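Local coordinates for rhamnogalacturonan endolyase YesW (Bacillus subtilis, PDB 2Z8S), which cleaves the rhamnogalacturonan backbone of plant cell-wall pectin by endo-acting, calcium- or manganese-dependent elimination, releasing unsaturated oligosaccharides, at residues Val413-Ala418 against Ser451-Ile456; Ile421-Pro426 against Trp475-Gly480; Gln466-Arg471 against Thr497-Thr502. All coordinates share one frame; numbering follows the deposited sequence.

Contact 1. Residues Val413-Ala418 against Ser451-Ile456; sequences VGRGMA and STNFGI. With ADA (alpha-D-galactopyranuronic acid), chain C.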
loop_
_atom_site.group_PDB
_atom_site.type_symbol
_atom_site.label_atom_id
_atom_site.label_comp_id
_atom_site.label_asym_id
_atom_site.label_seq_id
_atom_site.Cartn_x
_atom_site.Cartn_y
_atom_site.Cartn_z
ATOM N N VAL A 413 -22.945 1.752 -1.503
ATOM C CA VAL A 413 -22.136 2.009 -0.316
ATOM C C VAL A 413 -20.698 2.067 -0.791
ATOM O O VAL A 413 -20.080 1.050 -1.080
ATOM C CB VAL A 413 -22.383 0.988 0.844
ATOM C CG1 VAL A 413 -22.691 -0.363 0.308
ATOM C CG2 VAL A 413 -21.190 0.927 1.801
ATOM N N GLY A 414 -20.197 3.289 -0.898
ATOM C CA GLY A 414 -18.962 3.553 -1.607
ATOM C C GLY A 414 -17.717 3.573 -0.757
ATOM O O GLY A 414 -16.622 3.732 -1.296
ATOM N N ARG A 415 -17.871 3.425 0.559
ATOM C CA ARG A 415 -16.727 3.375 1.480
ATOM C C ARG A 415 -16.981 2.404 2.613
ATOM O O ARG A 415 -18.103 2.300 3.113
ATOM C CB ARG A 415 -16.423 4.748 2.088
ATOM C CG ARG A 415 -16.102 5.845 1.106
ATOM C CD ARG A 415 -14.790 5.602 0.390
ATOM N NE ARG A 415 -14.347 6.842 -0.225
ATOM C CZ ARG A 415 -13.703 7.812 0.423
ATOM N NH1 ARG A 415 -13.410 7.671 1.714
ATOM N NH2 ARG A 415 -13.340 8.921 -0.225
ATOM N N GLY A 416 -15.928 1.707 3.023
ATOM C CA GLY A 416 -15.996 0.759 4.124
ATOM C C GLY A 416 -14.676 0.800 4.851
ATOM O O GLY A 416 -13.645 1.104 4.256
ATOM N N MET A 417 -14.715 0.518 6.143
ATOM C CA MET A 417 -13.516 0.502 6.958
ATOM C C MET A 417 -13.579 -0.619 7.971
ATOM O O MET A 417 -14.624 -0.871 8.567
ATOM C CB MET A 417 -13.337 1.826 7.684
ATOM C CG MET A 417 -12.299 2.759 7.072
ATOM S SD MET A 417 -10.630 2.069 7.084
ATOM C CE MET A 417 -10.238 2.113 8.838
ATOM N N ALA A 418 -12.454 -1.309 8.135
ATOM C CA ALA A 418 -12.268 -2.216 9.254
ATOM C C ALA A 418 -11.155 -1.662 10.129
ATOM O O ALA A 418 -10.158 -1.153 9.619
ATOM C CB ALA A 418 -11.938 -3.609 8.766
ATOM N N SER A 451 -14.270 9.720 9.036
ATOM C CA SER A 451 -13.746 9.209 7.774
ATOM C C SER A 451 -14.008 7.717 7.599
ATOM O O SER A 451 -14.129 6.963 8.574
ATOM C CB SER A 451 -12.258 9.483 7.644
ATOM O OG SER A 451 -11.543 8.896 8.708
ATOM N N THR A 452 -14.122 7.314 6.338
ATOM C CA THR A 452 -14.209 5.917 5.963
ATOM C C THR A 452 -13.210 5.764 4.838
ATOM O O THR A 452 -13.559 5.491 3.677
ATOM C CB THR A 452 -15.606 5.534 5.501
ATOM O OG1 THR A 452 -16.568 6.284 6.250
ATOM C CG2 THR A 452 -15.845 4.050 5.726
ATOM N N ASN A 453 -11.952 5.974 5.207
ATOM C CA ASN A 453 -10.857 5.959 4.260
ATOM C C ASN A 453 -9.761 4.989 4.707
ATOM O O ASN A 453 -9.851 3.794 4.451
ATOM C CB ASN A 453 -10.316 7.381 4.082
ATOM C CG ASN A 453 -9.345 7.497 2.932
ATOM O OD1 ASN A 453 -9.175 6.566 2.141
ATOM N ND2 ASN A 453 -8.698 8.647 2.831
ATOM N N PHE A 454 -8.745 5.515 5.387
ATOM C CA PHE A 454 -7.644 4.720 5.900
ATOM C C PHE A 454 -7.752 4.537 7.396
ATOM O O PHE A 454 -8.321 5.372 8.100
ATOM C CB PHE A 454 -6.316 5.425 5.628
ATOM C CG PHE A 454 -5.695 5.087 4.311
ATOM C CD1 PHE A 454 -6.473 4.961 3.158
ATOM C CD2 PHE A 454 -4.319 4.932 4.213
ATOM C CE1 PHE A 454 -5.894 4.663 1.927
ATOM C CE2 PHE A 454 -3.723 4.641 2.998
ATOM C CZ PHE A 454 -4.521 4.506 1.842
ATOM N N GLY A 455 -7.188 3.435 7.866
ATOM C CA GLY A 455 -6.852 3.262 9.264
ATOM C C GLY A 455 -5.343 3.347 9.390
ATOM O O GLY A 455 -4.619 2.908 8.504
ATOM N N ILE A 456 -4.858 3.934 10.476
ATOM C CA ILE A 456 -3.427 4.049 10.681
ATOM C C ILE A 456 -3.097 3.852 12.142
ATOM O O ILE A 456 -3.749 4.411 13.018
ATOM C CB ILE A 456 -2.890 5.402 10.187
ATOM C CG1 ILE A 456 -1.363 5.466 10.366
ATOM C CG2 ILE A 456 -3.658 6.580 10.842
ATOM C CD1 ILE A 456 -0.676 6.636 9.649
HETATM C C1 ADA C . -16.166 7.155 -6.488
HETATM C C2 ADA C . -17.692 7.125 -6.287
HETATM C C3 ADA C . -18.159 8.414 -5.556
HETATM C C4 ADA C . -17.321 8.660 -4.292
HETATM C C5 ADA C . -15.855 8.708 -4.699
HETATM C C6 ADA C . -15.016 8.975 -3.478
HETATM O O2 ADA C . -18.345 7.019 -7.559
HETATM O O3 ADA C . -19.552 8.356 -5.227
HETATM O O4 ADA C . -17.493 7.589 -3.356
HETATM O O5 ADA C . -15.490 7.420 -5.253
HETATM O O6B ADA C . -14.849 8.037 -2.670
HETATM O O6A ADA C . -14.550 10.122 -3.362
HETATM O O HOH W 1 -12.542 2.734 2.441
#
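R415 lays its side chain along the backbone of T452: NH1 goes to T452 O, while the NE/NH2 side of the guanidinium meets the galacturonate. CB packs against T452 CB at 3.6 Å, and the bends at chi1 (-59°, CG beside the backbone N) and chi2 (-67°) carry NH1 to T452 O, where it donates at 2.9 Å (155° at the hydrogen). The carbonyl is met from above its plane, but the oxygen lies almost in the guanidinium plane. R415 NE and NH2 converge on a single carboxylate oxygen of the galacturonate, O6B, at 2.8 and 3.0 Å. T452 O is thus likely to restrain the rotation of a substrate-binding arginine. G416 has no side chain to offer; its carbonyl carbon rests on T452 CG2 at 3.6 Å, and a water donates to both G416 O and T452 O, giving the latter a second bond. M417 turns its side chain toward 451-456, bent at chi2 and chi3 so that it curls along the backbone there. Its SD comes within 3.2 Å of N453 O, and its CE reaches G455 N at 3.5 Å. The same methyl lies over G455 CA (3.6 Å), where a side chain would be crowded. N453 contributes its CB beside R415 NH1, whereas its amide ND2 is held by D468. The contact joins two successive blades of a beta-propeller: M417 belongs to strand 417-419, which pairs with 429-432, and the loop of T452 leads into 454-456, which pairs with 465-468. W431 of strand 429-432 touches both M417 and T452, and its NE1 binds S451 O.

Contact 2. Residues Ile421-Pro426 against Trp475-Gly480; sequences IDPRYP and WDYQNG. With CA (calcium ion), chain M.
Y477 packs its ring against the type I turn D422-Y425 and the residue before it, and every atom from CB to OH meets something there. CB lies 3.4 Å from I421 O and also touches the D422 carboxylate. With chi1 at 69°, CG stands between the backbone N and carbonyl carbon, which swings the ring out over P423. P423 CD sits squarely above the ring, 3.3 Å from the centroid and 1° off the normal, a CH-pi contact over the face. Farther out, CD1 and CE1 pass R424, whose NE is 3.4 Å from Y477 CD1 at the ring's edge, the guanidinium being tilted 37° to the ring. P423 CG then follows the far end of the ring, touching CZ at 3.5 Å and lying close to OH. R424 is kept beside the tyrosine by its own turn: NH2 donates to the syn lone pair of D422 OD2 at 2.7 Å in a nearly straight salt bridge, in the guanidinium plane. That carboxylate oxygen also accepts from a water which in turn accepts from W475 NE1 in the indole plane, tying the two segments together through solvent. On the W475 side, I421 CD1 lies over one face of the five-membered ring, 3.5 Å from its centroid, a second CH-pi contact. The backbone of the turn faces calcium instead: D422 O binds the ion at 2.2 Å and Y425 O binds it too, with D420, G427 and E429 completing the site. Such a calcium loop between the first two strands of a propeller blade recurs in this enzyme, with the same residue spacing at D370, D372, R375, G377 and E379.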
loop_
_atom_site.group_PDB
_atom_site.type_symbol
_atom_site.label_atom_id
_atom_site.label_comp_id
_atom_site.label_asym_id
_atom_site.label_seq_id
_atom_site.Cartn_x
_atom_site.Cartn_y
_atom_site.Cartn_z
ATOM N N ILE A 421 -11.325 -0.031 16.730
ATOM C CA ILE A 421 -11.483 1.334 17.191
ATOM C C ILE A 421 -12.244 1.331 18.501
ATOM O O ILE A 421 -12.322 2.364 19.178
ATOM C CB ILE A 421 -12.212 2.186 16.148
ATOM C CG1 ILE A 421 -13.646 1.679 15.927
ATOM C CG2 ILE A 421 -11.438 2.160 14.828
ATOM C CD1 ILE A 421 -14.518 2.641 15.129
ATOM N N ASP A 422 -12.799 0.160 18.835
ATOM C CA ASP A 422 -13.623 -0.050 20.020
ATOM C C ASP A 422 -13.221 -1.348 20.726
ATOM O O ASP A 422 -13.503 -2.442 20.225
ATOM C CB ASP A 422 -15.109 -0.085 19.641
ATOM C CG ASP A 422 -16.048 0.035 20.861
ATOM O OD1 ASP A 422 -15.829 -0.663 21.882
ATOM O OD2 ASP A 422 -17.022 0.835 20.792
ATOM N N PRO A 423 -12.581 -1.228 21.907
ATOM C CA PRO A 423 -12.078 -2.362 22.692
ATOM C C PRO A 423 -13.183 -3.073 23.475
ATOM O O PRO A 423 -12.932 -4.121 24.078
ATOM C CB PRO A 423 -11.102 -1.701 23.667
ATOM C CG PRO A 423 -11.709 -0.369 23.921
ATOM C CD PRO A 423 -12.322 0.055 22.589
ATOM N N ARG A 424 -14.383 -2.490 23.466
ATOM C CA ARG A 424 -15.565 -3.064 24.115
ATOM C C ARG A 424 -16.050 -4.305 23.389
ATOM O O ARG A 424 -16.882 -5.050 23.908
ATOM C CB ARG A 424 -16.698 -2.029 24.193
ATOM C CG ARG A 424 -16.797 -1.284 25.530
ATOM C CD ARG A 424 -17.021 0.217 25.341
ATOM N NE ARG A 424 -17.528 0.519 24.000
ATOM C CZ ARG A 424 -18.789 0.825 23.716
ATOM N NH1 ARG A 424 -19.695 0.902 24.681
ATOM N NH2 ARG A 424 -19.140 1.059 22.459
ATOM N N TYR A 425 -15.523 -4.506 22.185
ATOM C CA TYR A 425 -15.900 -5.607 21.330
ATOM C C TYR A 425 -14.637 -6.244 20.785
ATOM O O TYR A 425 -13.881 -5.584 20.057
ATOM C CB TYR A 425 -16.731 -5.099 20.153
ATOM C CG TYR A 425 -18.073 -4.561 20.534
ATOM C CD1 TYR A 425 -19.202 -5.374 20.493
ATOM C CD2 TYR A 425 -18.225 -3.231 20.933
ATOM C CE1 TYR A 425 -20.455 -4.879 20.840
ATOM C CE2 TYR A 425 -19.477 -2.724 21.289
ATOM C CZ TYR A 425 -20.588 -3.554 21.238
ATOM O OH TYR A 425 -21.832 -3.059 21.589
ATOM N N PRO A 426 -14.397 -7.525 21.115
ATOM C CA PRO A 426 -13.206 -8.197 20.599
ATOM C C PRO A 426 -13.145 -8.168 19.070
ATOM O O PRO A 426 -14.132 -8.498 18.389
ATOM C CB PRO A 426 -13.349 -9.640 21.109
ATOM C CG PRO A 426 -14.248 -9.536 22.295
ATOM C CD PRO A 426 -15.203 -8.405 21.979
ATOM N N TRP A 475 -10.919 7.549 17.003
ATOM C CA TRP A 475 -12.302 7.298 17.354
ATOM C C TRP A 475 -12.479 7.233 18.863
ATOM O O TRP A 475 -11.859 6.405 19.537
ATOM C CB TRP A 475 -12.773 6.003 16.706
ATOM C CG TRP A 475 -14.144 5.600 17.056
ATOM C CD1 TRP A 475 -14.510 4.504 17.767
ATOM C CD2 TRP A 475 -15.352 6.272 16.695
ATOM N NE1 TRP A 475 -15.882 4.437 17.871
ATOM C CE2 TRP A 475 -16.425 5.516 17.227
ATOM C CE3 TRP A 475 -15.637 7.439 15.974
ATOM C CZ2 TRP A 475 -17.763 5.886 17.059
ATOM C CZ3 TRP A 475 -16.966 7.810 15.812
ATOM C CH2 TRP A 475 -18.014 7.029 16.347
ATOM N N ASP A 476 -13.321 8.128 19.374
ATOM C CA ASP A 476 -13.757 8.106 20.765
ATOM C C ASP A 476 -14.909 7.110 20.906
ATOM O O ASP A 476 -16.073 7.485 20.806
ATOM C CB ASP A 476 -14.200 9.508 21.191
ATOM C CG ASP A 476 -14.209 9.695 22.697
ATOM O OD1 ASP A 476 -14.537 8.736 23.441
ATOM O OD2 ASP A 476 -13.892 10.824 23.130
ATOM N N TYR A 477 -14.567 5.843 21.131
ATOM C CA TYR A 477 -15.540 4.746 21.153
ATOM C C TYR A 477 -16.599 4.883 22.255
ATOM O O TYR A 477 -17.742 4.472 22.070
ATOM C CB TYR A 477 -14.824 3.388 21.226
ATOM C CG TYR A 477 -14.136 3.132 22.544
ATOM C CD1 TYR A 477 -14.781 2.436 23.562
ATOM C CD2 TYR A 477 -12.848 3.605 22.788
ATOM C CE1 TYR A 477 -14.167 2.219 24.788
ATOM C CE2 TYR A 477 -12.222 3.386 24.008
ATOM C CZ TYR A 477 -12.893 2.692 25.001
ATOM O OH TYR A 477 -12.287 2.466 26.212
ATOM N N GLN A 478 -16.211 5.464 23.391
ATOM C CA GLN A 478 -17.146 5.737 24.481
ATOM C C GLN A 478 -18.151 6.822 24.131
ATOM O O GLN A 478 -19.327 6.698 24.452
ATOM C CB GLN A 478 -16.407 6.159 25.748
ATOM C CG GLN A 478 -15.794 5.011 26.519
ATOM C CD GLN A 478 -14.773 5.492 27.531
ATOM O OE1 GLN A 478 -13.912 6.327 27.221
ATOM N NE2 GLN A 478 -14.862 4.971 28.753
ATOM N N ASN A 479 -17.691 7.893 23.490
ATOM C CA ASN A 479 -18.579 9.005 23.161
ATOM C C ASN A 479 -19.201 8.917 21.774
ATOM O O ASN A 479 -20.112 9.672 21.467
ATOM C CB ASN A 479 -17.883 10.352 23.364
ATOM C CG ASN A 479 -17.544 10.620 24.817
ATOM O OD1 ASN A 479 -18.251 10.189 25.727
ATOM N ND2 ASN A 479 -16.457 11.337 25.042
ATOM N N GLY A 480 -18.724 7.986 20.952
ATOM C CA GLY A 480 -19.219 7.831 19.584
ATOM C C GLY A 480 -18.897 8.977 18.628
ATOM O O GLY A 480 -19.680 9.269 17.720
HETATM CA CA CA M . -12.478 -3.986 18.948
HETATM O O HOH W 2 -17.252 2.666 19.065
#

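Contact 3. Residues Gln466-Arg471 against Thr497-Thr502; sequences QLDSNR and TKATPT. With ADA (alpha-D-galactopyranuronic acid), chain C.
S469 N, at the tip of a type II' beta turn from D468 to R471, donates to A499 O at 3.2 Å, tilted 31° from the carbonyl plane, and the two CA atoms come within 4.6 Å. The turn is closed by paired backbone bonds between D468 and R471, while A499 and T500 form a G1 beta bulge facing N494. A499 CB packs against S469 N (3.7 Å) and CA. On the buried side, L467, with CG anti to its backbone N (chi1 -177°), sends CD2 to P501 CG at 3.3 Å, an apolar contact that the two side chains make at an oblique angle. D468 points away, yet its carboxylate end swings back: OD1 accepts from N453 ND2 and lies 2.8 Å from a water that also approaches T497 O. From this backbone platform the segment 497-502 reaches the galacturonate. T497 OG1 lies very close to carboxylate oxygen O6A, too short to be taken at face value, in what is modelled as a hydrogen bond. K498, bent at chi2 and otherwise extended, brings NZ to the ring oxygen O5 at 2.8 Å and to O6B at 3.0 Å, and makes a cation-pi contact with Y558. A methionine here, without the ammonium, would probably leave O5 without its lysine donor and the carboxylate held chiefly by R415, with Y558 facing no cation. Strand 465-468 runs between 454-456 and 471-476 in its four-stranded blade, and the loop 497-502 belongs to the following blade, just before strand 503-505. V515 and W517 of strand 514-519 press on both L467 and P501, and F454 of strand 454-456 closes over the same pair.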
loop_
_atom_site.group_PDB
_atom_site.type_symbol
_atom_site.label_atom_id
_atom_site.label_comp_id
_atom_site.label_asym_id
_atom_site.label_seq_id
_atom_site.Cartn_x
_atom_site.Cartn_y
_atom_site.Cartn_z
ATOM N N GLN A 466 -7.853 6.674 12.408
ATOM C CA GLN A 466 -8.318 6.927 11.057
ATOM C C GLN A 466 -7.450 7.968 10.356
ATOM O O GLN A 466 -6.965 8.906 10.977
ATOM C CB GLN A 466 -9.778 7.365 11.072
ATOM C CG GLN A 466 -10.724 6.289 11.581
ATOM C CD GLN A 466 -10.741 6.207 13.093
ATOM O OE1 GLN A 466 -11.064 7.185 13.786
ATOM N NE2 GLN A 466 -10.399 5.032 13.619
ATOM N N LEU A 467 -7.244 7.768 9.058
ATOM C CA LEU A 467 -6.564 8.737 8.213
ATOM C C LEU A 467 -7.444 9.072 7.032
ATOM O O LEU A 467 -8.048 8.189 6.398
ATOM C CB LEU A 467 -5.197 8.229 7.740
ATOM C CG LEU A 467 -4.368 9.209 6.898
ATOM C CD1 LEU A 467 -2.882 9.051 7.102
ATOM C CD2 LEU A 467 -4.714 9.045 5.449
ATOM N N ASP A 468 -7.505 10.367 6.755
ATOM C CA ASP A 468 -8.258 10.896 5.648
ATOM C C ASP A 468 -7.734 12.293 5.343
ATOM O O ASP A 468 -7.427 13.051 6.253
ATOM C CB ASP A 468 -9.735 10.942 6.023
ATOM C CG ASP A 468 -10.648 10.911 4.821
ATOM O OD1 ASP A 468 -10.169 10.602 3.718
ATOM O OD2 ASP A 468 -11.850 11.205 4.985
ATOM N N SER A 469 -7.627 12.633 4.064
ATOM C CA SER A 469 -7.104 13.930 3.651
ATOM C C SER A 469 -5.709 14.137 4.242
ATOM O O SER A 469 -4.840 13.271 4.111
ATOM C CB SER A 469 -8.080 15.043 4.048
ATOM O OG SER A 469 -7.733 16.274 3.454
ATOM N N ASN A 470 -5.490 15.268 4.895
ATOM C CA ASN A 470 -4.237 15.505 5.580
ATOM C C ASN A 470 -4.452 15.319 7.074
ATOM O O ASN A 470 -3.756 15.916 7.901
ATOM C CB ASN A 470 -3.683 16.901 5.251
ATOM C CG ASN A 470 -4.634 18.039 5.644
ATOM O OD1 ASN A 470 -5.852 17.864 5.724
ATOM N ND2 ASN A 470 -4.067 19.214 5.882
ATOM N N ARG A 471 -5.421 14.477 7.413
ATOM C CA ARG A 471 -5.816 14.293 8.793
ATOM C C ARG A 471 -5.636 12.869 9.268
ATOM O O ARG A 471 -5.862 11.912 8.525
ATOM C CB ARG A 471 -7.279 14.689 9.007
ATOM C CG ARG A 471 -7.625 16.133 8.651
ATOM C CD ARG A 471 -9.076 16.449 8.993
ATOM N NE ARG A 471 -9.948 15.271 8.884
ATOM C CZ ARG A 471 -10.530 14.849 7.759
ATOM N NH1 ARG A 471 -10.335 15.508 6.614
ATOM N NH2 ARG A 471 -11.304 13.760 7.782
ATOM N N THR A 497 -11.467 13.347 -4.068
ATOM C CA THR A 497 -12.263 13.024 -2.879
ATOM C C THR A 497 -11.887 11.688 -2.232
ATOM O O THR A 497 -12.336 11.390 -1.108
ATOM C CB THR A 497 -13.771 13.066 -3.187
ATOM O OG1 THR A 497 -14.049 12.244 -4.323
ATOM C CG2 THR A 497 -14.211 14.499 -3.486
ATOM N N LYS A 498 -11.078 10.885 -2.932
ATOM C CA LYS A 498 -10.479 9.699 -2.325
ATOM C C LYS A 498 -9.532 10.142 -1.230
ATOM O O LYS A 498 -9.356 9.440 -0.235
ATOM C CB LYS A 498 -9.725 8.867 -3.346
ATOM C CG LYS A 498 -10.608 8.222 -4.364
ATOM C CD LYS A 498 -11.492 7.169 -3.729
ATOM C CE LYS A 498 -12.466 6.639 -4.760
ATOM N NZ LYS A 498 -13.519 5.775 -4.157
ATOM N N ALA A 499 -8.928 11.312 -1.433
ATOM C CA ALA A 499 -8.106 11.981 -0.433
ATOM C C ALA A 499 -7.169 11.002 0.267
ATOM O O ALA A 499 -7.267 10.782 1.486
ATOM C CB ALA A 499 -8.986 12.714 0.571
ATOM N N THR A 500 -6.271 10.419 -0.520
ATOM C CA THR A 500 -5.331 9.417 -0.037
ATOM C C THR A 500 -3.995 10.090 0.203
ATOM O O THR A 500 -3.682 11.102 -0.449
ATOM C CB THR A 500 -5.130 8.285 -1.058
ATOM O OG1 THR A 500 -4.709 8.837 -2.317
ATOM C CG2 THR A 500 -6.428 7.512 -1.256
ATOM N N PRO A 501 -3.198 9.548 1.142
ATOM C CA PRO A 501 -1.888 10.144 1.332
ATOM C C PRO A 501 -1.044 9.681 0.175
ATOM O O PRO A 501 -1.458 8.765 -0.535
ATOM C CB PRO A 501 -1.383 9.517 2.634
ATOM C CG PRO A 501 -2.465 8.614 3.111
ATOM C CD PRO A 501 -3.424 8.389 2.016
ATOM N N THR A 502 0.103 10.317 -0.041
ATOM C CA THR A 502 1.045 9.813 -1.032
ATOM C C THR A 502 1.411 8.377 -0.620
ATOM O O THR A 502 1.384 7.462 -1.428
ATOM C CB THR A 502 2.255 10.768 -1.218
ATOM O OG1 THR A 502 1.851 11.890 -2.019
ATOM C CG2 THR A 502 3.410 10.081 -1.915
HETATM C C1 ADA C . -16.166 7.155 -6.488
HETATM C C2 ADA C . -17.692 7.125 -6.287
HETATM C C3 ADA C . -18.159 8.414 -5.556
HETATM C C4 ADA C . -17.321 8.660 -4.292
HETATM C C5 ADA C . -15.855 8.708 -4.699
HETATM C C6 ADA C . -15.016 8.975 -3.478
HETATM O O2 ADA C . -18.345 7.019 -7.559
HETATM O O3 ADA C . -19.552 8.356 -5.227
HETATM O O4 ADA C . -17.493 7.589 -3.356
HETATM O O5 ADA C . -15.490 7.420 -5.253
HETATM O O6B ADA C . -14.849 8.037 -2.670
HETATM O O6A ADA C . -14.550 10.122 -3.362
HETATM O O HOH W 3 -11.882 9.933 1.629
#

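All three contacts converge on the four-stranded blade of 454-487: contacts 1 and 2 join it to the preceding blade, contact 3 to the following one. Contact 1 is buried, contact 3 partly buried though near the chain centre, and contact 2 partly buried and peripheral, about 26 Å out. Contacts 1 and 3 meet at N453-D468 and serve the same galacturonate, R415 sharing O6B with K498; their polar chemistry is arginine and lysine N-H donors on a carboxylate, backed by apolar packing of M417 and L467-P501. Contact 2 relies on CH-pi packing, a salt bridge and backbone oxygens on calcium. Segments 413-418 and 421-426 flank the rest of one strand, so that short element connects the sugar site with the calcium turn.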